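Local coordinates for metal-dependent hydrolase (Lactobacillus plantarum, PDB 2F6K), which probably catalyses the metal-dependent decarboxylation of 2-amino-3-carboxymuconate semialdehyde, as an amidohydrolase-superfamily enzyme with manganese bound in a TIM-barrel fold, at residues I4-H9 against K200-H205; P250-L255 against E259-G264. All blocks are in the same frame, centred on the assembly; numbering follows the deposited sequence.

Interaction 1 of 2, residues I4-H9 against K200-H205. With MN (manganese (II) ion), chain C.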
loop_
_atom_site.group_PDB
_atom_site.type_symbol
_atom_site.label_atom_id
_atom_site.label_comp_id
_atom_site.label_asym_id
_atom_site.label_seq_id
_atom_site.Cartn_x
_atom_site.Cartn_y
_atom_site.Cartn_z
ATOM N N ILE A 4 5.875 -2.499 40.128
ATOM C CA ILE A 4 6.972 -2.742 39.198
ATOM C C ILE A 4 6.381 -2.381 37.831
ATOM O O ILE A 4 5.344 -2.917 37.442
ATOM C CB ILE A 4 7.429 -4.220 39.200
ATOM C CG1 ILE A 4 8.096 -4.557 40.537
ATOM C CG2 ILE A 4 8.410 -4.456 38.056
ATOM C CD1 ILE A 4 8.412 -6.024 40.719
ATOM N N ASP A 5 7.033 -1.464 37.122
ATOM C CA ASP A 5 6.561 -0.992 35.815
ATOM C C ASP A 5 7.205 -1.746 34.649
ATOM O O ASP A 5 8.401 -1.611 34.415
ATOM C CB ASP A 5 6.881 0.500 35.690
ATOM C CG ASP A 5 6.054 1.191 34.629
ATOM O OD1 ASP A 5 5.571 0.502 33.695
ATOM O OD2 ASP A 5 5.901 2.431 34.736
ATOM N N PHE A 6 6.426 -2.518 33.899
ATOM C CA PHE A 6 7.007 -3.268 32.788
ATOM C C PHE A 6 6.825 -2.645 31.409
ATOM O O PHE A 6 7.145 -3.266 30.389
ATOM C CB PHE A 6 6.463 -4.695 32.763
ATOM C CG PHE A 6 7.518 -5.741 32.946
ATOM C CD1 PHE A 6 7.600 -6.466 34.132
ATOM C CD2 PHE A 6 8.448 -5.992 31.941
ATOM C CE1 PHE A 6 8.593 -7.430 34.316
ATOM C CE2 PHE A 6 9.449 -6.954 32.115
ATOM C CZ PHE A 6 9.520 -7.674 33.306
ATOM N N HIS A 7 6.300 -1.426 31.372
ATOM C CA HIS A 7 6.094 -0.721 30.112
ATOM C C HIS A 7 6.304 0.755 30.384
ATOM O O HIS A 7 5.365 1.494 30.659
ATOM C CB HIS A 7 4.685 -0.977 29.566
ATOM C CG HIS A 7 4.459 -0.441 28.182
ATOM N ND1 HIS A 7 3.682 -1.096 27.251
ATOM C CD2 HIS A 7 4.873 0.704 27.584
ATOM C CE1 HIS A 7 3.626 -0.382 26.141
ATOM N NE2 HIS A 7 4.340 0.716 26.318
ATOM N N THR A 8 7.560 1.171 30.319
ATOM C CA THR A 8 7.933 2.552 30.562
ATOM C C THR A 8 9.114 2.817 29.620
ATOM O O THR A 8 9.905 1.907 29.345
ATOM C CB THR A 8 8.281 2.744 32.064
ATOM O OG1 THR A 8 8.815 4.053 32.270
ATOM C CG2 THR A 8 9.269 1.681 32.536
ATOM N N HIS A 9 9.237 4.043 29.117
ATOM C CA HIS A 9 10.293 4.324 28.142
ATOM C C HIS A 9 11.342 5.403 28.431
ATOM O O HIS A 9 11.189 6.238 29.330
ATOM C CB HIS A 9 9.653 4.655 26.791
ATOM C CG HIS A 9 8.657 3.643 26.314
ATOM N ND1 HIS A 9 8.999 2.343 26.012
ATOM C CD2 HIS A 9 7.330 3.751 26.059
ATOM C CE1 HIS A 9 7.926 1.694 25.591
ATOM N NE2 HIS A 9 6.900 2.525 25.609
ATOM N N LYS A 200 9.512 -15.950 27.002
ATOM C CA LYS A 200 8.383 -15.400 27.735
ATOM C C LYS A 200 8.003 -14.120 27.016
ATOM O O LYS A 200 8.656 -13.086 27.167
ATOM C CB LYS A 200 8.789 -15.110 29.171
ATOM C CG LYS A 200 9.259 -16.344 29.909
ATOM C CD LYS A 200 10.173 -15.977 31.064
ATOM C CE LYS A 200 10.595 -17.218 31.816
ATOM N NZ LYS A 200 11.064 -18.283 30.873
ATOM N N VAL A 201 6.943 -14.210 26.222
ATOM C CA VAL A 201 6.461 -13.094 25.431
ATOM C C VAL A 201 5.448 -12.205 26.136
ATOM O O VAL A 201 4.385 -12.656 26.555
ATOM C CB VAL A 201 5.837 -13.623 24.125
ATOM C CG1 VAL A 201 5.274 -12.486 23.293
ATOM C CG2 VAL A 201 6.879 -14.396 23.351
ATOM N N ILE A 202 5.789 -10.931 26.265
ATOM C CA ILE A 202 4.887 -9.960 26.873
ATOM C C ILE A 202 4.177 -9.207 25.735
ATOM O O ILE A 202 4.832 -8.536 24.929
ATOM C CB ILE A 202 5.658 -8.916 27.713
ATOM C CG1 ILE A 202 6.420 -9.603 28.853
ATOM C CG2 ILE A 202 4.690 -7.868 28.258
ATOM C CD1 ILE A 202 7.303 -8.645 29.664
ATOM N N ILE A 203 2.856 -9.333 25.653
ATOM C CA ILE A 203 2.087 -8.622 24.632
ATOM C C ILE A 203 1.503 -7.379 25.327
ATOM O O ILE A 203 0.740 -7.487 26.285
ATOM C CB ILE A 203 0.986 -9.529 24.055
ATOM C CG1 ILE A 203 1.643 -10.710 23.326
ATOM C CG2 ILE A 203 0.110 -8.749 23.094
ATOM C CD1 ILE A 203 0.676 -11.729 22.792
ATOM N N PRO A 204 1.866 -6.182 24.848
ATOM C CA PRO A 204 1.418 -4.902 25.406
ATOM C C PRO A 204 -0.051 -4.524 25.271
ATOM O O PRO A 204 -0.792 -5.107 24.470
ATOM C CB PRO A 204 2.315 -3.899 24.692
ATOM C CG PRO A 204 2.393 -4.487 23.320
ATOM C CD PRO A 204 2.626 -5.963 23.601
ATOM N N HIS A 205 -0.446 -3.539 26.077
ATOM C CA HIS A 205 -1.796 -2.982 26.076
ATOM C C HIS A 205 -2.925 -3.999 26.222
ATOM O O HIS A 205 -3.899 -3.984 25.462
ATOM C CB HIS A 205 -1.999 -2.155 24.801
ATOM C CG HIS A 205 -0.930 -1.131 24.573
ATOM N ND1 HIS A 205 -0.141 -1.116 23.443
ATOM C CD2 HIS A 205 -0.509 -0.096 25.338
ATOM C CE1 HIS A 205 0.721 -0.117 23.520
ATOM N NE2 HIS A 205 0.520 0.518 24.661
HETATM MN MN MN C . 4.805 2.145 24.805
HETATM O O HOH W 1 2.899 2.282 23.971
HETATM O O HOH W 2 5.279 4.073 23.633
#

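Interaction 2 of 2, residues P250-L255 against E259-G264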
loop_
_atom_site.group_PDB
_atom_site.type_symbol
_atom_site.label_atom_id
_atom_site.label_comp_id
_atom_site.label_asym_id
_atom_site.label_seq_id
_atom_site.Cartn_x
_atom_site.Cartn_y
_atom_site.Cartn_z
ATOM N N PRO A 250 -10.941 -6.704 31.782
ATOM C CA PRO A 250 -11.884 -7.743 32.224
ATOM C C PRO A 250 -12.069 -8.860 31.181
ATOM O O PRO A 250 -12.167 -10.039 31.536
ATOM C CB PRO A 250 -13.169 -6.957 32.468
ATOM C CG PRO A 250 -12.637 -5.650 32.995
ATOM C CD PRO A 250 -11.502 -5.360 32.017
ATOM N N THR A 251 -12.116 -8.494 29.901
ATOM C CA THR A 251 -12.280 -9.499 28.860
ATOM C C THR A 251 -11.034 -10.392 28.817
ATOM O O THR A 251 -11.137 -11.623 28.791
ATOM C CB THR A 251 -12.499 -8.851 27.471
ATOM O OG1 THR A 251 -13.735 -8.126 27.465
ATOM C CG2 THR A 251 -12.556 -9.919 26.388
ATOM N N LEU A 252 -9.866 -9.758 28.839
ATOM C CA LEU A 252 -8.588 -10.456 28.796
ATOM C C LEU A 252 -8.402 -11.469 29.927
ATOM O O LEU A 252 -7.737 -12.492 29.750
ATOM C CB LEU A 252 -7.442 -9.442 28.845
ATOM C CG LEU A 252 -6.035 -10.038 28.983
ATOM C CD1 LEU A 252 -5.644 -10.738 27.693
ATOM C CD2 LEU A 252 -5.037 -8.939 29.315
HETATM N N MSE A 253 -8.987 -11.189 31.086
HETATM C CA MSE A 253 -8.837 -12.077 32.231
HETATM C C MSE A 253 -9.584 -13.398 32.105
HETATM O O MSE A 253 -9.358 -14.320 32.891
HETATM C CB MSE A 253 -9.226 -11.344 33.518
HETATM C CG MSE A 253 -8.311 -10.153 33.791
HETATM SE SE MSE A 253 -8.661 -9.177 35.420
HETATM C CE MSE A 253 -10.487 -8.695 35.051
ATOM N N SER A 254 -10.464 -13.499 31.116
ATOM C CA SER A 254 -11.176 -14.750 30.907
ATOM C C SER A 254 -10.336 -15.630 29.970
ATOM O O SER A 254 -10.696 -16.778 29.690
ATOM C CB SER A 254 -12.545 -14.490 30.276
ATOM O OG SER A 254 -12.410 -14.098 28.922
ATOM N N LEU A 255 -9.217 -15.082 29.493
ATOM C CA LEU A 255 -8.324 -15.797 28.578
ATOM C C LEU A 255 -6.894 -15.913 29.103
ATOM O O LEU A 255 -6.223 -16.916 28.874
ATOM C CB LEU A 255 -8.281 -15.089 27.225
ATOM C CG LEU A 255 -9.533 -15.059 26.356
ATOM C CD1 LEU A 255 -9.414 -13.924 25.346
ATOM C CD2 LEU A 255 -9.707 -16.390 25.652
ATOM N N GLU A 259 -1.446 -14.953 36.899
ATOM C CA GLU A 259 -0.062 -14.633 37.237
ATOM C C GLU A 259 0.726 -14.015 36.078
ATOM O O GLU A 259 1.875 -13.596 36.257
ATOM C CB GLU A 259 0.666 -15.895 37.715
ATOM C CG GLU A 259 -0.102 -16.782 38.705
ATOM C CD GLU A 259 -1.355 -17.419 38.096
ATOM O OE1 GLU A 259 -1.376 -17.656 36.863
ATOM O OE2 GLU A 259 -2.310 -17.697 38.860
ATOM N N HIS A 260 0.121 -13.948 34.893
ATOM C CA HIS A 260 0.817 -13.393 33.733
ATOM C C HIS A 260 0.411 -11.971 33.353
ATOM O O HIS A 260 0.687 -11.523 32.237
ATOM C CB HIS A 260 0.644 -14.313 32.515
ATOM C CG HIS A 260 1.400 -15.602 32.615
ATOM N ND1 HIS A 260 1.468 -16.509 31.576
ATOM C CD2 HIS A 260 2.122 -16.139 33.629
ATOM C CE1 HIS A 260 2.199 -17.546 31.946
ATOM N NE2 HIS A 260 2.607 -17.347 33.187
ATOM N N LEU A 261 -0.231 -11.261 34.273
ATOM C CA LEU A 261 -0.656 -9.891 34.013
ATOM C C LEU A 261 0.319 -8.926 34.671
ATOM O O LEU A 261 0.534 -8.975 35.880
ATOM C CB LEU A 261 -2.074 -9.677 34.540
ATOM C CG LEU A 261 -3.118 -10.595 33.893
ATOM C CD1 LEU A 261 -4.430 -10.472 34.649
ATOM C CD2 LEU A 261 -3.288 -10.239 32.418
ATOM N N LEU A 262 0.909 -8.044 33.873
ATOM C CA LEU A 262 1.894 -7.103 34.385
ATOM C C LEU A 262 1.468 -5.649 34.256
ATOM O O LEU A 262 0.877 -5.253 33.257
ATOM C CB LEU A 262 3.207 -7.306 33.639
ATOM C CG LEU A 262 3.748 -8.736 33.635
ATOM C CD1 LEU A 262 4.860 -8.852 32.601
ATOM C CD2 LEU A 262 4.260 -9.093 35.024
ATOM N N TYR A 263 1.781 -4.852 35.269
ATOM C CA TYR A 263 1.451 -3.438 35.253
ATOM C C TYR A 263 2.356 -2.698 34.275
ATOM O O TYR A 263 3.507 -3.093 34.070
ATOM C CB TYR A 263 1.648 -2.825 36.640
ATOM C CG TYR A 263 1.565 -1.318 36.626
ATOM C CD1 TYR A 263 0.373 -0.670 36.300
ATOM C CD2 TYR A 263 2.677 -0.539 36.911
ATOM C CE1 TYR A 263 0.298 0.722 36.259
ATOM C CE2 TYR A 263 2.610 0.846 36.874
ATOM C CZ TYR A 263 1.421 1.468 36.550
ATOM O OH TYR A 263 1.351 2.838 36.534
ATOM N N GLY A 264 1.833 -1.618 33.694
ATOM C CA GLY A 264 2.591 -0.793 32.764
ATOM C C GLY A 264 2.035 0.627 32.786
ATOM O O GLY A 264 0.818 0.813 32.869
#

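Interaction 1 of 2, residues I4-H9 against K200-H205
His7 meets Pro204 and His205 inside the barrel of an amidohydrolase-type TIM fold, where the strand 3-9 carries the HxH motif, His7 and His9, that contributes two ligands to the manganese. Within this contact the metal is held by 4-9: His7 NE2 lies 2.1 Å from the manganese and His9 NE2 2.3 Å, and two waters, His154 and Asp266 complete six ligands. Segment 200-205 reaches it indirectly, through His205 and a metal-bound water. CG of His7 is anti to the backbone nitrogen (chi1 -172°), which sets the ring beside Pro204 and His205. Its other nitrogen, ND1, is hydrogen-bonded to Asp239, so both ring nitrogens are engaged and the ring's rotation is fixed.

The ring contacts follow from this placement. Pro204 CB sits at the edge of the His7 ring, near its plane, 4.0 Å from CE1. His205 approaches obliquely, the two ring planes inclined at 49°, with its NE2 3.6 Å from His7 CE1.

One apolar pair lies beside these rings: Ile202 CD1 reaches Phe6 CE2 at 3.7 Å, the two side chains roughly perpendicular.

Two polar contacts lie at the site. The backbone N of His7 donates to Asp5 OD1 in an Asx turn (3.1 Å, 162°), spanning the corner at Phe6 and His7. The water shared with the manganese is hydrogen-bonded to His205 NE2 at 3.0 Å, lying at the ring's edge and in its plane.

Interaction 2 of 2, residues P250-L255 against E259-G264
Leu252 turns its CG anti to the backbone nitrogen (chi1 173°), while Leu261 places its own CG beside the nitrogen and anti to the carbonyl carbon (chi1 -60°); these settings bring one methyl of each into contact. CD2 of Leu252 and CD2 of Leu261 meet at 3.8 Å, and the two side chains run antiparallel alongside one another.

The other branch of Leu261 serves a second neighbour. Its CD1 lies 4.0 Å from CG of Met253, a selenomethionine, whose side chain is set nearly square to that of Leu261. The touching atom is thus the methylene next to the selenium, not the selenium itself, and the bend at chi3 comes beyond the point of contact. Leu261 is the residue common to both pairs, its forked end spreading one methyl to each; the contact is wholly apolar and modest, burying 107 Å² over both sides.

Local bonds hold the turn that follows the helix. Thr251 O accepts twice from Ser254: from the backbone N at 3.1 Å and from OG at 2.8 Å, the hydroxyl donating in the carbonyl plane. Ser254 OG is also hydrogen-bonded to Arg247 of the second subunit, so this turn belongs to the subunit interface, whereas Leu252 and Leu261 are buried. Around the leucine pair, Phe238 touches both residues, Met233 covers Leu252, and Ile296 of the helix 290-306 packs on Leu261. The short helix 248-252 is therefore packed against the strand 261-262 that follows it, within the beta-alpha-beta unit of strands 237-239 and 261-262, the last such unit of the TIM barrel.

How the interactions relate
Interaction 1 closes before interaction 2 opens along the chain, and their centres lie 12 Å apart. Both reach the same eight-stranded parallel sheet: interaction 1 relates strand 3-9 to strand 200-203 across the barrel interior, whereas interaction 2 packs helix 248-252 on strand 261-262 at the periphery. The chain just after strand 261-262 meets strand 3-9 where Phe6 N and Tyr263 O are 3.0 Å apart, a probable hydrogen bond consistent with barrel closure. Strand 261-262 lies between the two contacts, Leu261 packing on the helix side and Leu262 CD1 on Ile202 CD1 at 3.8 Å, and the chain then runs on to the manganese ligand Asp266.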